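Long-range contacts in 457aa long hypothetical protein (Pyrococcus horikoshii, PDB 2CSU), which is of unknown function but joins a Rossmann-like CoA-binding domain to two domains of the succinyl-CoA synthetase superfamily: residues A12-S17 / I70-R75; A16-K21 / E48-K53; P289-N294 / E446-V451; D314-K319 / A440-V445. One frame throughout, in Å; residues are numbered along the deposited sequence.

Contact 1: A12-S17 / I70-R75; sequences AVIGAS and IVVPKR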
# COMPACT_ATOMS: atom_id res chain seq x y z
N ALA A 12 9.85 32.00 17.20
CA ALA A 12 11.20 32.00 17.72
C ALA A 12 11.68 30.56 17.70
O ALA A 12 11.03 29.67 18.28
CB ALA A 12 11.23 32.56 19.16
N VAL A 13 12.78 30.30 17.01
CA VAL A 13 13.30 28.94 17.00
C VAL A 13 14.53 28.99 17.89
O VAL A 13 15.58 29.49 17.49
CB VAL A 13 13.67 28.46 15.60
CG1 VAL A 13 14.13 27.01 15.68
CG2 VAL A 13 12.45 28.56 14.68
N ILE A 14 14.38 28.50 19.11
CA ILE A 14 15.47 28.53 20.06
C ILE A 14 16.31 27.28 19.91
O ILE A 14 15.89 26.19 20.25
CB ILE A 14 14.90 28.69 21.49
CG1 ILE A 14 13.90 29.86 21.48
CG2 ILE A 14 16.03 28.93 22.50
CD1 ILE A 14 13.25 30.20 22.81
N GLY A 15 17.50 27.45 19.36
CA GLY A 15 18.37 26.32 19.13
C GLY A 15 18.61 26.20 17.63
O GLY A 15 19.20 25.24 17.16
N ALA A 16 18.14 27.19 16.87
CA ALA A 16 18.36 27.18 15.43
C ALA A 16 19.87 27.00 15.28
O ALA A 16 20.65 27.61 16.02
CB ALA A 16 17.91 28.50 14.80
N SER A 17 20.28 26.17 14.33
CA SER A 17 21.70 25.91 14.15
C SER A 17 22.18 25.91 12.70
O SER A 17 21.39 25.78 11.76
CB SER A 17 22.02 24.56 14.82
OG SER A 17 23.37 24.19 14.71
N ILE A 70 11.44 25.06 21.06
CA ILE A 70 12.62 24.84 21.86
C ILE A 70 13.28 23.55 21.41
O ILE A 70 12.74 22.46 21.57
CB ILE A 70 12.27 24.81 23.35
CG1 ILE A 70 11.68 26.18 23.74
CG2 ILE A 70 13.51 24.49 24.17
CD1 ILE A 70 11.38 26.36 25.24
N VAL A 71 14.46 23.71 20.81
CA VAL A 71 15.22 22.59 20.29
C VAL A 71 16.67 22.68 20.73
O VAL A 71 17.61 22.49 19.96
CB VAL A 71 15.11 22.58 18.77
CG1 VAL A 71 15.81 23.81 18.18
CG2 VAL A 71 15.74 21.32 18.21
N VAL A 72 16.83 23.05 22.01
CA VAL A 72 18.16 23.04 22.62
C VAL A 72 18.32 21.82 23.53
O VAL A 72 17.38 21.09 23.81
CB VAL A 72 18.32 24.33 23.41
CG1 VAL A 72 18.31 25.52 22.47
CG2 VAL A 72 17.18 24.46 24.41
N PRO A 73 19.58 21.58 23.95
CA PRO A 73 19.89 20.52 24.90
C PRO A 73 19.07 20.63 26.19
O PRO A 73 18.67 21.69 26.63
CB PRO A 73 21.39 20.58 25.18
CG PRO A 73 22.03 21.33 24.02
CD PRO A 73 20.80 22.23 23.51
N LYS A 74 18.81 19.44 26.78
CA LYS A 74 17.91 19.34 27.93
C LYS A 74 18.20 20.38 29.01
O LYS A 74 17.30 21.05 29.52
CB LYS A 74 18.05 17.92 28.50
CG LYS A 74 17.07 17.63 29.63
CD LYS A 74 17.78 17.38 30.96
CE LYS A 74 17.18 16.20 31.74
NZ LYS A 74 17.52 16.31 33.16
N ARG A 75 19.49 20.51 29.40
CA ARG A 75 19.76 21.33 30.58
C ARG A 75 19.39 22.80 30.37
O ARG A 75 19.29 23.58 31.31
CB ARG A 75 21.24 21.20 30.92
CG ARG A 75 22.14 21.81 29.84
CD ARG A 75 23.63 21.61 30.15
NE ARG A 75 24.46 22.25 29.13
CZ ARG A 75 24.73 21.54 28.02
NH1 ARG A 75 24.25 20.32 27.88
NH2 ARG A 75 25.50 22.07 27.06
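At the ends of two neighbouring parallel strands in a Rossmann-like sheet, 10-14 and 67-70, I14 and I70 form the last bridge, their CA atoms 5.0 Å apart. Both isoleucine side chains point to the same face of the sheet, where I14 CD1 packs on I70 CG1 at 4.4 Å. The backbone link follows one residue later: V71 N donates to I14 O over 2.9 Å, with an N-H...O angle of 165° and the donor nearly in line with the carbonyl bond. Two methyl groups flank the same oxygen. V71 CG1, set between its own backbone N and carbonyl carbon by a chi1 of 67°, lies 3.2 Å from I14 O, and V72 CG1 approaches that oxygen to 3.4 Å.

Beyond the bridge the first chain leaves the sheet through a type II turn from V13 to A16, the glycine-bearing loop that follows the first strand of the Rossmann-like fold. G15 occupies the third position of the turn with phi at 118°, a conformation suited to glycine. With no side chain in the way, V71 CG1 comes to 3.7 Å from G15 CA, and V72 CG1 comes to 3.4 Å from the same atom. V72 CG1 also meets I14 CG2 at 4.1 Å, the two side chains crossing at a slant. I14 and I70 both rest on T80 of helix 74-87. V13 faces helix 23-31 through V27 and L31, and V72 O accepts a hydrogen bond from T96 OG1.

Contact 2: A16-K21 / E48-K53; sequences ASNDPK and EVQGVK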
# COMPACT_ATOMS: atom_id res chain seq x y z
N ALA A 16 18.14 27.19 16.87
CA ALA A 16 18.36 27.18 15.43
C ALA A 16 19.87 27.00 15.28
O ALA A 16 20.65 27.61 16.02
CB ALA A 16 17.91 28.50 14.80
N SER A 17 20.28 26.17 14.33
CA SER A 17 21.70 25.91 14.15
C SER A 17 22.18 25.91 12.70
O SER A 17 21.39 25.78 11.76
CB SER A 17 22.02 24.56 14.82
OG SER A 17 23.37 24.19 14.71
N ASN A 18 23.49 26.05 12.52
CA ASN A 18 24.11 26.04 11.20
C ASN A 18 24.68 24.63 10.96
O ASN A 18 25.11 24.30 9.86
CB ASN A 18 25.24 27.07 11.10
CG ASN A 18 24.73 28.49 10.97
OD1 ASN A 18 24.10 28.85 9.97
ND2 ASN A 18 24.99 29.31 11.98
N ASP A 19 24.69 23.83 12.02
CA ASP A 19 25.20 22.46 11.96
C ASP A 19 24.07 21.54 11.47
O ASP A 19 23.07 21.35 12.15
CB ASP A 19 25.69 22.02 13.34
CG ASP A 19 26.39 20.65 13.33
OD1 ASP A 19 26.63 20.09 12.24
OD2 ASP A 19 26.71 20.15 14.43
N PRO A 20 24.22 20.96 10.27
CA PRO A 20 23.23 20.06 9.66
C PRO A 20 22.90 18.81 10.46
O PRO A 20 21.86 18.19 10.24
CB PRO A 20 23.85 19.74 8.30
CG PRO A 20 24.80 20.83 7.93
CD PRO A 20 25.28 21.30 9.29
N LYS A 21 23.79 18.44 11.38
CA LYS A 21 23.59 17.25 12.20
C LYS A 21 22.66 17.48 13.39
O LYS A 21 22.26 16.52 14.06
CB LYS A 21 24.94 16.72 12.71
CG LYS A 21 25.77 15.97 11.68
CD LYS A 21 27.05 15.42 12.32
CE LYS A 21 27.77 14.41 11.43
NZ LYS A 21 28.23 14.97 10.12
N GLU A 48 24.34 34.87 13.01
CA GLU A 48 23.42 34.55 11.94
C GLU A 48 23.30 33.05 11.81
O GLU A 48 24.21 32.30 12.15
CB GLU A 48 23.94 35.19 10.64
CG GLU A 48 23.65 34.46 9.36
CD GLU A 48 24.67 33.38 9.05
OE1 GLU A 48 25.89 33.60 9.21
OE2 GLU A 48 24.24 32.30 8.63
N VAL A 49 22.14 32.61 11.33
CA VAL A 49 21.89 31.20 11.16
C VAL A 49 21.27 31.00 9.80
O VAL A 49 20.23 31.59 9.49
CB VAL A 49 20.93 30.65 12.25
CG1 VAL A 49 20.57 29.20 11.94
CG2 VAL A 49 21.61 30.72 13.60
N GLN A 50 21.93 30.18 8.99
CA GLN A 50 21.44 29.91 7.65
C GLN A 50 21.15 31.21 6.89
O GLN A 50 20.18 31.31 6.14
CB GLN A 50 20.20 29.01 7.74
CG GLN A 50 20.57 27.57 8.08
CD GLN A 50 19.38 26.67 8.37
OE1 GLN A 50 18.49 26.52 7.53
NE2 GLN A 50 19.36 26.07 9.56
N GLY A 51 22.01 32.20 7.11
CA GLY A 51 21.89 33.48 6.43
C GLY A 51 20.96 34.49 7.06
O GLY A 51 20.83 35.60 6.54
N VAL A 52 20.30 34.12 8.16
CA VAL A 52 19.38 35.02 8.83
C VAL A 52 19.93 35.52 10.17
O VAL A 52 20.51 34.77 10.96
CB VAL A 52 18.00 34.34 9.07
CG1 VAL A 52 17.06 35.31 9.77
CG2 VAL A 52 17.39 33.91 7.74
N LYS A 53 19.74 36.82 10.39
CA LYS A 53 20.16 37.49 11.63
C LYS A 53 19.60 36.73 12.80
O LYS A 53 18.40 36.51 12.92
CB LYS A 53 19.66 38.97 11.71
CG LYS A 53 20.37 39.85 12.79
CD LYS A 53 19.47 40.86 13.57
CE LYS A 53 20.26 41.78 14.57
NZ LYS A 53 20.09 43.20 14.22
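E48 begins the contact with its carbonyl: N18 ND2 donates to E48 O over 3.1 Å, nearly straight at 171°. The donor lies in the carbonyl plane on a lone pair, and the acceptor lies in the plane of the N18 amide. V49 follows with its two methyls spread over the loop, CG1 at 3.5 Å from S17 O and 4.0 Å from A16 CB, while CG2 is 4.0 Å from N18 ND2.

Here the chain folds back as a beta hairpin closed by a type I' turn, V49 N bonding to V52 O and V52 N to V49 O; the hairpin meets residues 16-21, the loop between strand 10-14 and helix 23-31. Q50, in that turn, supplies two donors. Its N gives N18 OD1 a 2.7 Å bond at 173°, tilted from the carbonyl plane, so both ends of the asparagine amide are held and its rotation is fixed. At the end of an extended chain, Q50 NE2 reaches S17 O at 3.0 Å, with the oxygen close to the plane of the Q50 amide, and also bonds to Y25 O. G51 N then bonds at 2.7 Å to E48 OE2, the carboxylate having been brought back by a bend at chi2. On the loop side, S17 OG accepts from D19 N in an ST turn.

Contact 3: P289-N294 / E446-V451; sequences PLPRGN and EQAKNV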
# COMPACT_ATOMS: atom_id res chain seq x y z
N PRO A 289 -19.57 14.37 0.36
CA PRO A 289 -20.76 14.52 1.19
C PRO A 289 -21.04 13.25 1.99
O PRO A 289 -20.78 12.13 1.56
CB PRO A 289 -21.94 14.82 0.27
CG PRO A 289 -21.31 15.19 -1.07
CD PRO A 289 -19.94 14.35 -1.04
N LEU A 290 -21.80 13.39 3.07
CA LEU A 290 -22.31 12.24 3.80
C LEU A 290 -23.52 11.59 3.11
O LEU A 290 -24.44 12.28 2.69
CB LEU A 290 -22.67 12.66 5.23
CG LEU A 290 -21.49 13.30 6.00
CD1 LEU A 290 -21.93 13.76 7.37
CD2 LEU A 290 -20.35 12.29 6.12
N PRO A 291 -23.50 10.25 2.98
CA PRO A 291 -24.57 9.48 2.34
C PRO A 291 -25.87 9.46 3.14
O PRO A 291 -25.85 9.42 4.37
CB PRO A 291 -23.95 8.09 2.23
CG PRO A 291 -23.13 8.02 3.50
CD PRO A 291 -22.45 9.36 3.50
N ARG A 292 -27.00 9.49 2.43
CA ARG A 292 -28.29 9.48 3.09
C ARG A 292 -28.74 8.04 3.38
O ARG A 292 -29.80 7.79 3.93
CB ARG A 292 -29.32 10.14 2.17
CG ARG A 292 -29.03 11.61 1.87
CD ARG A 292 -30.29 12.34 1.36
NE ARG A 292 -30.56 11.98 -0.04
CZ ARG A 292 -31.41 10.96 -0.28
NH1 ARG A 292 -31.94 10.29 0.73
NH2 ARG A 292 -31.72 10.63 -1.54
N GLY A 293 -27.90 7.09 3.01
CA GLY A 293 -28.21 5.69 3.24
C GLY A 293 -26.95 4.85 3.09
O GLY A 293 -25.87 5.40 2.89
N ASN A 294 -27.09 3.54 3.18
CA ASN A 294 -25.94 2.66 3.06
C ASN A 294 -25.99 1.78 1.81
O ASN A 294 -25.33 0.74 1.76
CB ASN A 294 -25.84 1.75 4.29
CG ASN A 294 -26.92 0.67 4.29
OD1 ASN A 294 -28.06 0.92 3.90
ND2 ASN A 294 -26.55 -0.52 4.73
N GLU A 446 -20.94 5.49 8.66
CA GLU A 446 -20.92 5.60 10.12
C GLU A 446 -21.01 7.05 10.60
O GLU A 446 -21.70 7.34 11.58
CB GLU A 446 -19.67 4.95 10.69
CG GLU A 446 -19.88 3.54 11.23
CD GLU A 446 -20.79 3.48 12.45
OE1 GLU A 446 -21.27 2.38 12.79
OE2 GLU A 446 -21.03 4.53 13.08
N GLN A 447 -20.31 7.96 9.92
CA GLN A 447 -20.40 9.34 10.37
C GLN A 447 -21.78 9.95 10.09
O GLN A 447 -22.26 10.84 10.79
CB GLN A 447 -19.31 10.14 9.64
CG GLN A 447 -19.38 11.64 9.92
CD GLN A 447 -19.07 11.90 11.38
OE1 GLN A 447 -18.79 11.01 12.16
NE2 GLN A 447 -19.14 13.19 11.74
N ALA A 448 -22.41 9.47 9.01
CA ALA A 448 -23.78 9.87 8.74
C ALA A 448 -24.69 9.46 9.90
O ALA A 448 -25.59 10.17 10.31
CB ALA A 448 -24.24 9.19 7.45
N LYS A 449 -24.43 8.23 10.41
CA LYS A 449 -25.15 7.78 11.60
C LYS A 449 -24.98 8.78 12.74
O LYS A 449 -25.94 9.27 13.33
CB LYS A 449 -24.57 6.43 12.03
CG LYS A 449 -25.28 5.24 11.38
CD LYS A 449 -24.38 4.00 11.35
CE LYS A 449 -25.10 2.74 11.85
NZ LYS A 449 -24.75 1.61 10.99
N ASN A 450 -23.71 9.05 13.06
CA ASN A 450 -23.39 9.95 14.16
C ASN A 450 -24.16 11.27 14.08
O ASN A 450 -24.86 11.68 14.99
CB ASN A 450 -21.89 10.20 14.16
CG ASN A 450 -21.19 8.98 14.71
OD1 ASN A 450 -21.80 7.96 15.00
ND2 ASN A 450 -19.86 9.10 14.85
N VAL A 451 -24.00 11.98 12.94
CA VAL A 451 -24.74 13.23 12.80
C VAL A 451 -26.25 12.98 12.69
O VAL A 451 -27.06 13.89 12.63
CB VAL A 451 -24.25 13.99 11.57
CG1 VAL A 451 -25.05 15.27 11.41
CG2 VAL A 451 -22.79 14.34 11.72
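L290 carries its CG anti to the carbonyl carbon (chi1 -56°), and Q447 its CG anti to the backbone N (chi1 174°); together these settings bring the leucine methyls against the glutamine's aliphatic stem. L290 CD2 lies 4.0 Å from Q447 CG and L290 CD1 4.2 Å from it. A bend at chi2 of Q447 (66°) then turns its amide aside, and NE2 finds a hydrogen bond at T227 O.

In the fold, residues 289-294 form the loop leading into strand 295-300 of a mixed sheet, and they lie along the final turns of helix 434-450, the last helix of the chain.

A448, the residue after Q447, points its methyl at the loop: A448 CB is 3.5 Å from P291 O, 4.3 Å from P291 CG and 4.4 Å from L290 CB. The contact is made by apolar groups and one carbonyl oxygen at van der Waals distance; no hydrogen bond joins the two segments. The close approach of the backbones, 5.7 Å between L290 CA and A448 CA, goes with the small side chain at that point. V451 marks the far edge of the patch, its CG2 4.5 Å from L290 CD1. One turn before A448, L444 also touches both L290 and P291, while P405 packs on P291 from another loop.

Contact 4: D314-K319 / A440-V445; sequences DKRGLK and AAYALV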
# COMPACT_ATOMS: atom_id res chain seq x y z
N ASP A 314 -19.11 -5.70 2.06
CA ASP A 314 -20.07 -6.56 2.74
C ASP A 314 -19.68 -6.78 4.20
O ASP A 314 -20.44 -6.52 5.12
CB ASP A 314 -20.11 -7.90 2.00
CG ASP A 314 -21.32 -8.70 2.48
OD1 ASP A 314 -21.26 -9.21 3.60
OD2 ASP A 314 -22.29 -8.81 1.74
N LYS A 315 -18.46 -7.33 4.39
CA LYS A 315 -17.99 -7.57 5.74
C LYS A 315 -17.91 -6.27 6.55
O LYS A 315 -17.68 -6.26 7.75
CB LYS A 315 -16.60 -8.21 5.65
CG LYS A 315 -15.49 -7.18 5.47
CD LYS A 315 -14.33 -7.71 4.63
CE LYS A 315 -13.10 -8.05 5.47
NZ LYS A 315 -11.99 -8.43 4.59
N ARG A 316 -18.06 -5.14 5.83
CA ARG A 316 -18.02 -3.85 6.50
C ARG A 316 -19.42 -3.35 6.87
O ARG A 316 -19.60 -2.34 7.53
CB ARG A 316 -17.35 -2.85 5.56
CG ARG A 316 -15.83 -2.81 5.74
CD ARG A 316 -15.42 -1.93 6.93
NE ARG A 316 -13.98 -1.66 6.89
CZ ARG A 316 -13.44 -1.04 7.96
NH1 ARG A 316 -14.20 -0.70 8.98
NH2 ARG A 316 -12.13 -0.77 7.98
N GLY A 317 -20.37 -4.16 6.40
CA GLY A 317 -21.76 -3.89 6.70
C GLY A 317 -22.48 -3.06 5.65
O GLY A 317 -23.67 -2.78 5.79
N LEU A 318 -21.79 -2.64 4.60
CA LEU A 318 -22.45 -1.88 3.56
C LEU A 318 -23.22 -2.83 2.67
O LEU A 318 -22.86 -4.00 2.54
CB LEU A 318 -21.42 -1.09 2.75
CG LEU A 318 -20.96 0.20 3.43
CD1 LEU A 318 -19.90 0.89 2.61
CD2 LEU A 318 -22.16 1.12 3.61
N LYS A 319 -24.28 -2.33 2.05
CA LYS A 319 -25.10 -3.17 1.18
C LYS A 319 -25.21 -2.59 -0.24
O LYS A 319 -25.15 -1.38 -0.43
CB LYS A 319 -26.50 -3.32 1.79
CG LYS A 319 -26.51 -3.97 3.17
CD LYS A 319 -25.99 -5.39 3.13
CE LYS A 319 -26.19 -6.08 4.48
NZ LYS A 319 -25.66 -7.49 4.51
N ALA A 440 -13.24 3.48 3.48
CA ALA A 440 -13.68 4.86 3.29
C ALA A 440 -15.19 4.91 3.21
O ALA A 440 -15.82 5.79 3.80
CB ALA A 440 -13.07 5.46 2.01
N ALA A 441 -15.75 3.96 2.46
CA ALA A 441 -17.20 3.85 2.29
C ALA A 441 -17.85 3.65 3.65
O ALA A 441 -18.91 4.22 3.94
CB ALA A 441 -17.51 2.66 1.40
N TYR A 442 -17.21 2.82 4.47
CA TYR A 442 -17.69 2.52 5.81
C TYR A 442 -17.63 3.76 6.69
O TYR A 442 -18.57 4.05 7.42
CB TYR A 442 -16.85 1.41 6.45
CG TYR A 442 -17.10 1.24 7.94
CD1 TYR A 442 -18.26 0.61 8.40
CD2 TYR A 442 -16.21 1.75 8.88
CE1 TYR A 442 -18.52 0.48 9.77
CE2 TYR A 442 -16.45 1.64 10.25
CZ TYR A 442 -17.61 1.00 10.69
OH TYR A 442 -17.87 0.90 12.03
N ALA A 443 -16.53 4.50 6.62
CA ALA A 443 -16.39 5.70 7.44
C ALA A 443 -17.46 6.74 7.12
O ALA A 443 -17.95 7.42 8.02
CB ALA A 443 -14.99 6.30 7.29
N LEU A 444 -17.82 6.85 5.85
CA LEU A 444 -18.83 7.83 5.43
C LEU A 444 -20.23 7.48 5.97
O LEU A 444 -20.97 8.35 6.42
CB LEU A 444 -18.86 7.94 3.90
CG LEU A 444 -17.82 8.86 3.23
CD1 LEU A 444 -17.62 8.50 1.76
CD2 LEU A 444 -18.27 10.31 3.36
N VAL A 445 -20.59 6.20 5.93
CA VAL A 445 -21.91 5.80 6.44
C VAL A 445 -21.97 5.96 7.95
O VAL A 445 -22.94 6.52 8.47
CB VAL A 445 -22.24 4.33 6.04
CG1 VAL A 445 -23.49 3.86 6.77
CG2 VAL A 445 -22.47 4.25 4.55
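R316 and Y442 make the first of two side-chain meetings, a stack in which the guanidinium lies over one face of the phenol ring. The centres are 4.7 Å apart, the planes 30° from parallel, and the two side chains cross at about a right angle. Within the guanidinium, NH1 comes closest to the ring: R316 NH1 stands 3.2 Å from Y442 CD2 and 3.5 Å from Y442 CE2. Nearer the backbone, R316 CD packs at 3.7 Å on Y442 CG, an approach made possible by a bend at chi2 (-81°).

L318 makes the second meeting with its forked end. L318 CD1 lies 3.2 Å from A441 CB and L318 CD2 3.3 Å from V445 CG2. Both are closer than usual for carbon pairs; the packing of the leucine between residues one helical turn apart looks tight in the model, though the exact values are doubtful.

The backbone that carries both side chains is the end of helix 303-314. The chain leaves it through a Schellman motif, with G317 at phi 93° and G317 N bonded to D314 O at 2.7 Å, and the reversal places R316 and L318 on the side of helix 434-450. R316 NH2 makes a weak hydrogen bond to S439 OG and a long, weak ion pair with E278.

Further out, helix 303-314 is the connection of a beta-alpha-beta crossover between the parallel strands 295-300 and 319-320; its L313 packs on L318 and A441, while A441 also meets M371 of strand 371-377 and L407 of strand 406-411.

How the contacts relate
The four contacts form two pairs at opposite sides of the chain's centre. Contacts 1 and 2 start from the same run of chain, share A16 and S17, and have centres 12 Å apart, all within the CoA-binding domain. Contacts 3 and 4 lie 10 Å apart between centres and use successive turns of helix 434-450. They touch directly: N294 O and K319 N are 3.3 Å apart, a probable hydrogen bond, and P291 CD packs on L444 O at 3.4 Å. Between the pairs the centres are 46 to 50 Å apart, with nearest atoms no closer than about 34 Å, so neither pair touches the other.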